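Local coordinates for mandelate racemase/muconate lactonizing enzyme-like protein (Rubrobacter xylanophilus DSM 9941, PDB 2QQ6) that binds magnesium and, as an enolase-superfamily protein related to mandelate racemase and muconate lactonizing enzyme, is probably a lyase, at residues 144-154 / 195-206; 297-305 / 328-338. All blocks are in the same frame, centred on the assembly; numbering follows the deposited sequence.

Interaction 1. Residues 144-154 / 195-206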
ATOM      1  N   LEU B 144       6.490   2.390  29.159  1.00 58.31           N
ATOM      2  CA  LEU B 144       5.833   3.322  30.093  1.00 58.81           C
ATOM      3  C   LEU B 144       6.145   3.067  31.569  1.00 60.37           C
ATOM      4  O   LEU B 144       7.139   3.575  32.087  1.00 61.71           O
ATOM      5  CB  LEU B 144       4.297   3.302  29.871  1.00 57.33           C
ATOM      6  CG  LEU B 144       3.258   3.938  30.821  1.00 53.12           C
ATOM      7  CD1 LEU B 144       3.552   5.397  31.105  1.00 50.60           C
ATOM      8  CD2 LEU B 144       1.896   3.801  30.173  1.00 50.73           C
ATOM      9  N   PHE B 145       5.306   2.286  32.244  1.00 61.10           N
ATOM     10  CA  PHE B 145       5.515   1.995  33.659  1.00 62.37           C
ATOM     11  C   PHE B 145       6.834   1.282  33.933  1.00 63.28           C
ATOM     12  O   PHE B 145       7.339   0.524  33.111  1.00 64.30           O
ATOM     13  CB  PHE B 145       4.364   1.167  34.200  1.00 64.36           C
ATOM     14  N   GLU B 146       7.373   1.522  35.115  1.00 64.03           N
ATOM     15  CA  GLU B 146       8.634   0.936  35.522  1.00 64.67           C
ATOM     16  C   GLU B 146       8.995   1.679  36.799  1.00 64.63           C
ATOM     17  O   GLU B 146       8.238   2.539  37.251  1.00 63.53           O
ATOM     18  CB  GLU B 146       9.683   1.175  34.431  1.00 66.03           C
ATOM     19  CG  GLU B 146      11.098   0.729  34.780  1.00 70.19           C
ATOM     20  CD  GLU B 146      12.075   1.904  34.950  1.00 72.62           C
ATOM     21  OE1 GLU B 146      11.869   2.749  35.857  1.00 72.84           O
ATOM     22  OE2 GLU B 146      13.054   1.980  34.168  1.00 72.69           O
ATOM     23  N   GLU B 147      10.133   1.333  37.385  1.00 65.64           N
ATOM     24  CA  GLU B 147      10.607   1.980  38.605  1.00 65.98           C
ATOM     25  C   GLU B 147      10.178   3.438  38.621  1.00 64.04           C
ATOM     26  O   GLU B 147       9.199   3.799  39.273  1.00 63.73           O
ATOM     27  CB  GLU B 147      12.142   1.861  38.685  1.00 69.61           C
ATOM     28  CG  GLU B 147      12.885   2.877  39.586  1.00 75.04           C
ATOM     29  CD  GLU B 147      12.450   2.875  41.064  1.00 77.78           C
ATOM     30  OE1 GLU B 147      13.109   3.584  41.863  1.00 77.96           O
ATOM     31  OE2 GLU B 147      11.464   2.187  41.432  1.00 79.09           O
ATOM     32  N   GLY B 148      10.916   4.260  37.884  1.00 62.48           N
ATOM     33  CA  GLY B 148      10.618   5.676  37.801  1.00 60.22           C
ATOM     34  C   GLY B 148      11.050   6.151  36.434  1.00 58.99           C
ATOM     35  O   GLY B 148      12.048   6.843  36.301  1.00 58.89           O
ATOM     36  N   SER B 149      10.305   5.755  35.412  1.00 57.93           N
ATOM     37  CA  SER B 149      10.611   6.145  34.044  1.00 56.95           C
ATOM     38  C   SER B 149      10.369   7.643  33.882  1.00 56.32           C
ATOM     39  O   SER B 149      11.109   8.336  33.184  1.00 56.07           O
ATOM     40  CB  SER B 149       9.720   5.364  33.077  1.00 57.21           C
ATOM     41  OG  SER B 149       9.716   3.980  33.394  1.00 57.42           O
ATOM     42  N   ASN B 150       9.323   8.133  34.536  1.00 55.21           N
ATOM     43  CA  ASN B 150       8.973   9.542  34.483  1.00 55.19           C
ATOM     44  C   ASN B 150      10.216  10.404  34.597  1.00 55.54           C
ATOM     45  O   ASN B 150      10.343  11.429  33.925  1.00 55.12           O
ATOM     46  CB  ASN B 150       8.008   9.850  35.614  1.00 55.38           C
ATOM     47  CG  ASN B 150       6.825   8.923  35.609  1.00 56.43           C
ATOM     48  OD1 ASN B 150       5.863   9.126  34.860  1.00 55.26           O
ATOM     49  ND2 ASN B 150       6.898   7.869  36.423  1.00 57.44           N
ATOM     50  N   GLU B 151      11.135   9.980  35.458  1.00 56.62           N
ATOM     51  CA  GLU B 151      12.392  10.692  35.650  1.00 56.96           C
ATOM     52  C   GLU B 151      13.095  10.774  34.293  1.00 55.05           C
ATOM     53  O   GLU B 151      13.306  11.858  33.749  1.00 53.89           O
ATOM     54  CB  GLU B 151      13.303   9.942  36.642  1.00 59.63           C
ATOM     55  CG  GLU B 151      12.941  10.042  38.131  1.00 63.90           C
ATOM     56  CD  GLU B 151      13.965   9.320  39.049  1.00 68.21           C
ATOM     57  OE1 GLU B 151      15.192   9.561  38.917  1.00 69.62           O
ATOM     58  OE2 GLU B 151      13.547   8.514  39.914  1.00 70.07           O
ATOM     59  N   GLU B 152      13.443   9.610  33.756  1.00 53.14           N
ATOM     60  CA  GLU B 152      14.132   9.521  32.477  1.00 53.48           C
ATOM     61  C   GLU B 152      13.511  10.411  31.409  1.00 51.07           C
ATOM     62  O   GLU B 152      14.215  11.055  30.631  1.00 50.43           O
ATOM     63  CB  GLU B 152      14.147   8.068  31.983  1.00 57.42           C
ATOM     64  CG  GLU B 152      15.066   7.115  32.763  1.00 62.41           C
ATOM     65  CD  GLU B 152      14.688   6.974  34.236  1.00 65.89           C
ATOM     66  OE1 GLU B 152      13.506   6.657  34.511  1.00 67.16           O
ATOM     67  OE2 GLU B 152      15.573   7.170  35.110  1.00 65.59           O
ATOM     68  N   TYR B 153      12.189  10.465  31.371  1.00 48.79           N
ATOM     69  CA  TYR B 153      11.539  11.279  30.363  1.00 46.50           C
ATOM     70  C   TYR B 153      11.668  12.768  30.607  1.00 44.05           C
ATOM     71  O   TYR B 153      11.866  13.530  29.665  1.00 43.02           O
ATOM     72  CB  TYR B 153      10.074  10.853  30.205  1.00 48.09           C
ATOM     73  CG  TYR B 153       9.979   9.460  29.623  1.00 47.20           C
ATOM     74  CD1 TYR B 153      10.037   8.340  30.449  1.00 47.46           C
ATOM     75  CD2 TYR B 153       9.988   9.262  28.240  1.00 45.53           C
ATOM     76  CE1 TYR B 153      10.118   7.060  29.917  1.00 47.46           C
ATOM     77  CE2 TYR B 153      10.073   7.990  27.701  1.00 45.51           C
ATOM     78  CZ  TYR B 153      10.142   6.892  28.544  1.00 46.36           C
ATOM     79  OH  TYR B 153      10.269   5.622  28.029  1.00 47.02           O
ATOM     80  N   ILE B 154      11.575  13.189  31.863  1.00 41.56           N
ATOM     81  CA  ILE B 154      11.715  14.603  32.173  1.00 39.26           C
ATOM     82  C   ILE B 154      13.147  15.043  31.812  1.00 38.50           C
ATOM     83  O   ILE B 154      13.385  16.169  31.361  1.00 36.29           O
ATOM     84  CB  ILE B 154      11.433  14.878  33.672  1.00 38.23           C
ATOM     85  CG1 ILE B 154      10.008  14.459  34.026  1.00 38.37           C
ATOM     86  CG2 ILE B 154      11.590  16.357  33.976  1.00 38.51           C
ATOM     87  CD1 ILE B 154       9.590  14.832  35.449  1.00 37.87           C
ATOM     88  N   ALA B 195      -1.689   5.563  34.774  1.00 29.82           N
ATOM     89  CA  ALA B 195      -0.272   5.523  34.450  1.00 29.12           C
ATOM     90  C   ALA B 195       0.042   6.495  33.326  1.00 28.79           C
ATOM     91  O   ALA B 195       1.006   7.251  33.396  1.00 27.09           O
ATOM     92  CB  ALA B 195       0.130   4.113  34.048  1.00 28.12           C
HETATM   93  N   MSE B 196      -0.786   6.473  32.292  1.00 29.86           N
HETATM   94  CA  MSE B 196      -0.584   7.343  31.143  1.00 32.30           C
HETATM   95  C   MSE B 196      -0.707   8.835  31.454  1.00 32.14           C
HETATM   96  O   MSE B 196       0.143   9.640  31.051  1.00 30.38           O
HETATM   97  CB  MSE B 196      -1.552   6.948  30.039  1.00 35.73           C
HETATM   98  CG  MSE B 196      -1.202   5.617  29.417  1.00 41.90           C
HETATM   99 SE   MSE B 196      -2.738   4.775  28.502  1.00 48.02          SE
HETATM  100  CE  MSE B 196      -2.805   5.946  26.911  1.00 49.14           C
ATOM    101  N   VAL B 197      -1.768   9.203  32.162  1.00 31.25           N
ATOM    102  CA  VAL B 197      -1.970  10.594  32.525  1.00 32.02           C
ATOM    103  C   VAL B 197      -0.809  11.046  33.407  1.00 32.89           C
ATOM    104  O   VAL B 197      -0.391  12.207  33.380  1.00 32.05           O
ATOM    105  CB  VAL B 197      -3.275  10.773  33.302  1.00 30.97           C
ATOM    106  CG1 VAL B 197      -3.489  12.232  33.611  1.00 29.50           C
ATOM    107  CG2 VAL B 197      -4.427  10.222  32.499  1.00 32.11           C
ATOM    108  N   ALA B 198      -0.283  10.111  34.187  1.00 33.60           N
ATOM    109  CA  ALA B 198       0.819  10.423  35.076  1.00 34.31           C
ATOM    110  C   ALA B 198       2.010  10.859  34.254  1.00 34.81           C
ATOM    111  O   ALA B 198       2.655  11.857  34.574  1.00 34.85           O
ATOM    112  CB  ALA B 198       1.176   9.211  35.917  1.00 34.84           C
ATOM    113  N   ARG B 199       2.297  10.109  33.193  1.00 34.17           N
ATOM    114  CA  ARG B 199       3.423  10.438  32.339  1.00 34.30           C
ATOM    115  C   ARG B 199       3.224  11.849  31.816  1.00 34.73           C
ATOM    116  O   ARG B 199       4.135  12.678  31.846  1.00 34.37           O
ATOM    117  CB  ARG B 199       3.529   9.449  31.171  1.00 34.24           C
ATOM    118  CG  ARG B 199       4.686   9.740  30.211  1.00 33.54           C
ATOM    119  CD  ARG B 199       6.046   9.820  30.938  1.00 35.81           C
ATOM    120  NE  ARG B 199       6.482   8.534  31.486  1.00 36.33           N
ATOM    121  CZ  ARG B 199       6.716   7.453  30.747  1.00 37.12           C
ATOM    122  NH1 ARG B 199       6.562   7.504  29.423  1.00 37.64           N
ATOM    123  NH2 ARG B 199       7.093   6.320  31.329  1.00 35.25           N
ATOM    124  N   VAL B 200       2.009  12.123  31.362  1.00 35.05           N
ATOM    125  CA  VAL B 200       1.698  13.429  30.827  1.00 35.51           C
ATOM    126  C   VAL B 200       1.950  14.487  31.894  1.00 36.43           C
ATOM    127  O   VAL B 200       2.815  15.345  31.728  1.00 37.47           O
ATOM    128  CB  VAL B 200       0.232  13.492  30.336  1.00 35.06           C
ATOM    129  CG1 VAL B 200      -0.003  14.759  29.534  1.00 35.67           C
ATOM    130  CG2 VAL B 200      -0.072  12.286  29.476  1.00 34.48           C
ATOM    131  N   ALA B 201       1.228  14.412  33.005  1.00 37.28           N
ATOM    132  CA  ALA B 201       1.389  15.401  34.075  1.00 38.57           C
ATOM    133  C   ALA B 201       2.846  15.689  34.429  1.00 39.39           C
ATOM    134  O   ALA B 201       3.271  16.840  34.486  1.00 38.73           O
ATOM    135  CB  ALA B 201       0.639  14.945  35.308  1.00 36.86           C
ATOM    136  N   ALA B 202       3.600  14.620  34.652  1.00 40.36           N
ATOM    137  CA  ALA B 202       5.006  14.693  35.023  1.00 40.82           C
ATOM    138  C   ALA B 202       5.839  15.538  34.090  1.00 41.76           C
ATOM    139  O   ALA B 202       6.685  16.320  34.523  1.00 41.76           O
ATOM    140  CB  ALA B 202       5.586  13.297  35.083  1.00 40.64           C
ATOM    141  N   VAL B 203       5.610  15.368  32.798  1.00 42.93           N
ATOM    142  CA  VAL B 203       6.377  16.106  31.814  1.00 44.01           C
ATOM    143  C   VAL B 203       5.924  17.565  31.721  1.00 45.19           C
ATOM    144  O   VAL B 203       6.743  18.476  31.588  1.00 44.43           O
ATOM    145  CB  VAL B 203       6.284  15.406  30.442  1.00 42.15           C
ATOM    146  CG1 VAL B 203       7.254  16.032  29.461  1.00 40.97           C
ATOM    147  CG2 VAL B 203       6.599  13.938  30.616  1.00 40.88           C
ATOM    148  N   ARG B 204       4.622  17.791  31.815  1.00 46.45           N
ATOM    149  CA  ARG B 204       4.105  19.150  31.738  1.00 48.32           C
ATOM    150  C   ARG B 204       4.626  20.031  32.886  1.00 49.68           C
ATOM    151  O   ARG B 204       5.214  21.090  32.647  1.00 49.36           O
ATOM    152  CB  ARG B 204       2.563  19.124  31.730  1.00 47.46           C
ATOM    153  CG  ARG B 204       1.899  20.497  31.852  1.00 46.58           C
ATOM    154  CD  ARG B 204       2.400  21.478  30.793  1.00 47.16           C
ATOM    155  NE  ARG B 204       1.761  21.262  29.497  1.00 47.31           N
ATOM    156  CZ  ARG B 204       2.137  21.843  28.359  1.00 46.08           C
ATOM    157  NH1 ARG B 204       3.163  22.689  28.334  1.00 44.20           N
ATOM    158  NH2 ARG B 204       1.472  21.579  27.243  1.00 47.25           N
ATOM    159  N   GLU B 205       4.419  19.580  34.123  1.00 51.45           N
ATOM    160  CA  GLU B 205       4.842  20.328  35.305  1.00 53.15           C
ATOM    161  C   GLU B 205       6.322  20.647  35.274  1.00 52.22           C
ATOM    162  O   GLU B 205       6.758  21.661  35.803  1.00 51.87           O
ATOM    163  CB  GLU B 205       4.515  19.545  36.585  1.00 55.47           C
ATOM    164  CG  GLU B 205       4.836  20.301  37.887  1.00 60.06           C
ATOM    165  CD  GLU B 205       4.412  19.540  39.156  1.00 63.89           C
ATOM    166  OE1 GLU B 205       4.604  20.074  40.278  1.00 65.06           O
ATOM    167  OE2 GLU B 205       3.887  18.407  39.034  1.00 65.96           O
ATOM    168  N   ALA B 206       7.095  19.781  34.642  1.00 51.48           N
ATOM    169  CA  ALA B 206       8.532  19.979  34.569  1.00 51.07           C
ATOM    170  C   ALA B 206       8.962  21.061  33.597  1.00 50.23           C
ATOM    171  O   ALA B 206       9.645  22.016  33.981  1.00 51.66           O
ATOM    172  CB  ALA B 206       9.215  18.669  34.207  1.00 50.90           C
TER

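Interaction 2. Residues 297-305 / 328-338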
ATOM      1  N   GLY B 297       6.033  12.130  -2.001  1.00 41.08           N
ATOM      2  CA  GLY B 297       7.038  13.055  -2.485  1.00 41.74           C
ATOM      3  C   GLY B 297       6.725  14.481  -2.114  1.00 42.20           C
ATOM      4  O   GLY B 297       5.627  14.774  -1.645  1.00 43.61           O
ATOM      5  N   LEU B 298       7.688  15.371  -2.333  1.00 42.45           N
ATOM      6  CA  LEU B 298       7.526  16.789  -2.014  1.00 41.53           C
ATOM      7  C   LEU B 298       6.284  17.355  -2.683  1.00 40.57           C
ATOM      8  O   LEU B 298       5.462  18.008  -2.036  1.00 39.78           O
ATOM      9  CB  LEU B 298       8.757  17.585  -2.469  1.00 42.38           C
ATOM     10  CG  LEU B 298      10.138  17.362  -1.832  1.00 41.65           C
ATOM     11  CD1 LEU B 298      10.603  15.915  -1.974  1.00 40.92           C
ATOM     12  CD2 LEU B 298      11.122  18.300  -2.521  1.00 40.55           C
ATOM     13  N   ALA B 299       6.156  17.107  -3.983  1.00 39.93           N
ATOM     14  CA  ALA B 299       5.001  17.577  -4.737  1.00 39.35           C
ATOM     15  C   ALA B 299       3.710  17.111  -4.060  1.00 38.77           C
ATOM     16  O   ALA B 299       2.858  17.927  -3.710  1.00 38.98           O
ATOM     17  CB  ALA B 299       5.065  17.057  -6.160  1.00 39.44           C
ATOM     18  N   GLU B 300       3.576  15.799  -3.871  1.00 37.41           N
ATOM     19  CA  GLU B 300       2.400  15.227  -3.217  1.00 36.18           C
ATOM     20  C   GLU B 300       2.166  15.932  -1.896  1.00 35.37           C
ATOM     21  O   GLU B 300       1.084  16.438  -1.623  1.00 35.63           O
ATOM     22  CB  GLU B 300       2.602  13.737  -2.939  1.00 35.04           C
ATOM     23  CG  GLU B 300       1.324  13.015  -2.547  1.00 32.67           C
ATOM     24  CD  GLU B 300       0.413  12.757  -3.733  1.00 31.96           C
ATOM     25  OE1 GLU B 300       0.193  13.689  -4.537  1.00 32.67           O
ATOM     26  OE2 GLU B 300      -0.086  11.623  -3.860  1.00 31.57           O
ATOM     27  N   ALA B 301       3.200  15.951  -1.072  1.00 34.95           N
ATOM     28  CA  ALA B 301       3.122  16.588   0.220  1.00 34.85           C
ATOM     29  C   ALA B 301       2.676  18.047   0.120  1.00 35.65           C
ATOM     30  O   ALA B 301       1.987  18.537   1.008  1.00 36.68           O
ATOM     31  CB  ALA B 301       4.460  16.494   0.914  1.00 33.89           C
ATOM     32  N   LYS B 302       3.062  18.752  -0.942  1.00 36.48           N
ATOM     33  CA  LYS B 302       2.640  20.148  -1.082  1.00 38.00           C
ATOM     34  C   LYS B 302       1.144  20.232  -1.379  1.00 38.38           C
ATOM     35  O   LYS B 302       0.436  21.069  -0.808  1.00 38.56           O
ATOM     36  CB  LYS B 302       3.413  20.853  -2.193  1.00 38.85           C
ATOM     37  CG  LYS B 302       2.948  22.282  -2.430  1.00 37.87           C
ATOM     38  CD  LYS B 302       3.941  23.012  -3.291  1.00 41.94           C
ATOM     39  CE  LYS B 302       3.507  24.442  -3.555  1.00 45.51           C
ATOM     40  NZ  LYS B 302       2.339  24.498  -4.483  1.00 46.85           N
ATOM     41  N   ARG B 303       0.680  19.376  -2.288  1.00 37.42           N
ATOM     42  CA  ARG B 303      -0.734  19.309  -2.635  1.00 38.59           C
ATOM     43  C   ARG B 303      -1.507  19.056  -1.339  1.00 37.88           C
ATOM     44  O   ARG B 303      -2.499  19.729  -1.043  1.00 38.33           O
ATOM     45  CB  ARG B 303      -1.011  18.151  -3.611  1.00 41.72           C
ATOM     46  CG  ARG B 303      -0.954  18.489  -5.105  1.00 44.96           C
ATOM     47  CD  ARG B 303      -2.221  18.000  -5.798  1.00 48.13           C
ATOM     48  NE  ARG B 303      -2.003  17.563  -7.181  1.00 51.21           N
ATOM     49  CZ  ARG B 303      -2.949  17.037  -7.965  1.00 51.44           C
ATOM     50  NH1 ARG B 303      -4.196  16.871  -7.525  1.00 49.97           N
ATOM     51  NH2 ARG B 303      -2.647  16.671  -9.200  1.00 51.80           N
ATOM     52  N   ILE B 304      -1.044  18.071  -0.572  1.00 36.01           N
ATOM     53  CA  ILE B 304      -1.670  17.713   0.695  1.00 32.57           C
ATOM     54  C   ILE B 304      -1.818  18.923   1.612  1.00 32.37           C
ATOM     55  O   ILE B 304      -2.872  19.122   2.215  1.00 32.84           O
ATOM     56  CB  ILE B 304      -0.866  16.601   1.410  1.00 30.65           C
ATOM     57  CG1 ILE B 304      -1.033  15.288   0.635  1.00 28.53           C
ATOM     58  CG2 ILE B 304      -1.318  16.465   2.865  1.00 29.61           C
ATOM     59  CD1 ILE B 304      -0.343  14.096   1.248  1.00 27.45           C
ATOM     60  N   ALA B 305      -0.766  19.735   1.699  1.00 31.61           N
ATOM     61  CA  ALA B 305      -0.774  20.932   2.538  1.00 30.42           C
ATOM     62  C   ALA B 305      -1.799  21.927   2.013  1.00 30.03           C
ATOM     63  O   ALA B 305      -2.502  22.584   2.785  1.00 27.99           O
ATOM     64  CB  ALA B 305       0.602  21.562   2.546  1.00 29.03           C
ATOM     65  N   ALA B 328      14.760  18.030   2.659  1.00 39.03           N
ATOM     66  CA  ALA B 328      13.767  18.131   1.589  1.00 39.12           C
ATOM     67  C   ALA B 328      12.426  18.522   2.216  1.00 39.04           C
ATOM     68  O   ALA B 328      11.706  19.382   1.706  1.00 38.01           O
ATOM     69  CB  ALA B 328      13.635  16.799   0.862  1.00 36.18           C
ATOM     70  N   ALA B 329      12.115  17.885   3.339  1.00 38.34           N
ATOM     71  CA  ALA B 329      10.889  18.158   4.066  1.00 37.50           C
ATOM     72  C   ALA B 329      10.749  19.649   4.369  1.00 38.03           C
ATOM     73  O   ALA B 329       9.658  20.213   4.276  1.00 38.23           O
ATOM     74  CB  ALA B 329      10.883  17.368   5.348  1.00 37.35           C
ATOM     75  N   ALA B 330      11.861  20.283   4.733  1.00 38.73           N
ATOM     76  CA  ALA B 330      11.865  21.711   5.056  1.00 38.21           C
ATOM     77  C   ALA B 330      11.627  22.559   3.819  1.00 37.48           C
ATOM     78  O   ALA B 330      11.085  23.654   3.909  1.00 38.45           O
ATOM     79  CB  ALA B 330      13.180  22.101   5.706  1.00 37.88           C
ATOM     80  N   HIS B 331      12.041  22.068   2.663  1.00 36.57           N
ATOM     81  CA  HIS B 331      11.814  22.821   1.448  1.00 38.29           C
ATOM     82  C   HIS B 331      10.321  23.008   1.263  1.00 38.88           C
ATOM     83  O   HIS B 331       9.855  24.104   0.940  1.00 38.43           O
ATOM     84  CB  HIS B 331      12.414  22.094   0.255  1.00 39.38           C
ATOM     85  CG  HIS B 331      13.831  22.480  -0.008  1.00 41.15           C
ATOM     86  ND1 HIS B 331      14.182  23.741  -0.442  1.00 39.33           N
ATOM     87  CD2 HIS B 331      14.989  21.807   0.187  1.00 40.29           C
ATOM     88  CE1 HIS B 331      15.499  23.829  -0.495  1.00 40.41           C
ATOM     89  NE2 HIS B 331      16.011  22.671  -0.116  1.00 40.40           N
ATOM     90  N   VAL B 332       9.580  21.925   1.486  1.00 38.91           N
ATOM     91  CA  VAL B 332       8.127  21.930   1.373  1.00 38.55           C
ATOM     92  C   VAL B 332       7.553  22.787   2.496  1.00 38.68           C
ATOM     93  O   VAL B 332       6.624  23.569   2.273  1.00 38.02           O
ATOM     94  CB  VAL B 332       7.567  20.489   1.452  1.00 38.67           C
ATOM     95  CG1 VAL B 332       6.043  20.507   1.513  1.00 37.90           C
ATOM     96  CG2 VAL B 332       8.035  19.695   0.235  1.00 37.62           C
ATOM     97  N   CYS B 333       8.117  22.652   3.694  1.00 38.13           N
ATOM     98  CA  CYS B 333       7.674  23.447   4.835  1.00 39.58           C
ATOM     99  C   CYS B 333       7.779  24.938   4.518  1.00 39.91           C
ATOM    100  O   CYS B 333       7.035  25.754   5.061  1.00 41.67           O
ATOM    101  CB  CYS B 333       8.531  23.159   6.062  1.00 38.80           C
ATOM    102  SG  CYS B 333       8.380  21.502   6.703  1.00 44.75           S
ATOM    103  N   ALA B 334       8.702  25.286   3.633  1.00 39.58           N
ATOM    104  CA  ALA B 334       8.925  26.676   3.268  1.00 39.32           C
ATOM    105  C   ALA B 334       7.940  27.203   2.243  1.00 39.16           C
ATOM    106  O   ALA B 334       7.527  28.360   2.312  1.00 38.19           O
ATOM    107  CB  ALA B 334      10.334  26.831   2.742  1.00 39.90           C
ATOM    108  N   ALA B 335       7.574  26.342   1.297  1.00 39.14           N
ATOM    109  CA  ALA B 335       6.665  26.683   0.206  1.00 39.66           C
ATOM    110  C   ALA B 335       5.164  26.681   0.523  1.00 40.03           C
ATOM    111  O   ALA B 335       4.336  26.787  -0.385  1.00 41.56           O
ATOM    112  CB  ALA B 335       6.933  25.752  -0.970  1.00 38.82           C
ATOM    113  N   VAL B 336       4.803  26.564   1.793  1.00 39.24           N
ATOM    114  CA  VAL B 336       3.396  26.536   2.151  1.00 38.02           C
ATOM    115  C   VAL B 336       3.101  27.462   3.312  1.00 38.21           C
ATOM    116  O   VAL B 336       3.856  27.511   4.281  1.00 38.23           O
ATOM    117  CB  VAL B 336       2.961  25.109   2.504  1.00 37.31           C
ATOM    118  CG1 VAL B 336       3.092  24.220   1.277  1.00 37.45           C
ATOM    119  CG2 VAL B 336       3.809  24.571   3.634  1.00 35.63           C
ATOM    120  N   SER B 337       1.992  28.188   3.214  1.00 37.55           N
ATOM    121  CA  SER B 337       1.611  29.147   4.247  1.00 38.11           C
ATOM    122  C   SER B 337       1.173  28.535   5.575  1.00 37.91           C
ATOM    123  O   SER B 337       1.337  29.149   6.631  1.00 37.31           O
ATOM    124  CB  SER B 337       0.486  30.057   3.736  1.00 38.99           C
ATOM    125  OG  SER B 337      -0.794  29.524   4.046  1.00 40.55           O
ATOM    126  N   ASN B 338       0.609  27.334   5.523  1.00 37.00           N
ATOM    127  CA  ASN B 338       0.129  26.688   6.734  1.00 35.27           C
ATOM    128  C   ASN B 338       1.125  25.773   7.435  1.00 35.36           C
ATOM    129  O   ASN B 338       0.729  24.824   8.109  1.00 36.03           O
ATOM    130  CB  ASN B 338      -1.165  25.912   6.448  1.00 34.02           C
ATOM    131  CG  ASN B 338      -1.048  24.982   5.252  1.00 34.44           C
ATOM    132  OD1 ASN B 338      -1.801  24.012   5.144  1.00 35.04           O
ATOM    133  ND2 ASN B 338      -0.122  25.280   4.339  1.00 33.00           N
TER

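Interaction 1. Residues 144-154 / 195-206
Arg199 meets Tyr153 and Leu144 because its chain leaves the helix with CG trans to the backbone N (chi1 179°) and then folds at chi2 and chi3, which carries the guanidinium across to the 144-154 segment. Tyr153, with CG beside its own backbone N, offers a ring face to it. The two planes lie 14° apart and Arg199 CZ sits 3.8 Å from the centroid of the Tyr153 ring, which defines a stacked cation-pi pair. Leu144 CD1 covers the opposite face of the guanidinium, toward its rim, 3.7 Å from Arg199 NH2, so the flat group is sandwiched between an aromatic and an aliphatic surface. At its edge, Arg199 NE gives a weak hydrogen bond of 3.5 Å to Asn150 OD1, the amide plane being steeply turned from the guanidinium. Arg199 NH2 also comes 2.8 Å from Leu144 O, a carbonyl that accepts a hydrogen bond from Ser149 OG.

Apolar contacts extend the seam both ways. Leu144 CD2 reaches Met196 CG (3.7 Å), the two side chains crossing at about a right angle, while Ile154 places CG2 against Ala206 CB and CD1 near Ala202 CB.

The helix axes of 149-154 and 195-206 approach to 9.4 Å and cross at -40°, as neighbouring outer helices of a TIM barrel do. Beneath them, Tyr153 and Val203 both touch Leu170 of strand 167-171, Val200 touches Ile215 of strand 212-216, and Met196 packs on Phe229 of helix 223-233.

Interaction 2. Residues 297-305 / 328-338
Two consecutive outer helices of the TIM-barrel domain, 298-310 and 323-334, pack here through small and branched apolar side chains, in a buried contact whose centre lies about 12 Å from the centre of the chain. The axes of segments 298-305 and 328-334 come within 9.8 Å and cross at -34°, and the backbones are nearest at Leu298 with Val332 and at Ala305 with Val336. Helix 86-106 adjoins the first end, where Leu298 and Ala328 both touch Thr96. Polar ties run to other parts of the chain: Ala299 N bonds to Glu95, Glu300 forms a salt bridge with Arg273, and Val336 O accepts from Arg119.

Val332 is the residue around which the helix-helix part of the contact is built. Its CG1 lies trans to the backbone N (chi1 173°) and its CG2 beside that N, so the branches diverge over the facing helix: CG2 rests 3.5 Å from Leu298 CB, whereas CG1 reaches Ala301 CB at 4.4 Å. Leu298 crosses this valine at a slant and sends CD1 on to Ala328 CB, 4.2 Å away. Further along, the second segment has left its helix, and Val336 takes over the packing. Its CG1 lies 3.9 Å from Ala305 CB and 4.2 Å from Lys302 CG, with Lys302 and Val336 running past each other in opposite directions. The lysine thus contributes its aliphatic stem, and its CE passes 4.0 Å from Ala335 O.

Ala301 and Ala305 each turn a single methyl group to a valine branch, and Ala328 does so to Leu298. With these contacts chiefly apolar, the association probably rests mainly on van der Waals contact and the burial of 389 Å² of surface, both sides summed.

How the interactions relate
Along the chain, both segments of interaction 1 precede those of interaction 2, and the two contacts lie on opposite sides of its centre, their own centres 34 Å apart and their nearest atoms about 19 Å apart. Both pair outer helices of the same TIM-barrel domain: 149-162 with 190-207 in the first, 298-310 with 323-334 in the second. Strands 212-216, 241-242 and 264-266 come between them in sequence, as do Asp216, Glu242 and Glu268, which bind the magnesium ion. The contacts thus join helices outside the barrel wall, before and after the ligand-bearing part of the sequence, and neither includes a ligand residue; one is partly buried and centred on an arginine, the other buried and mostly apolar.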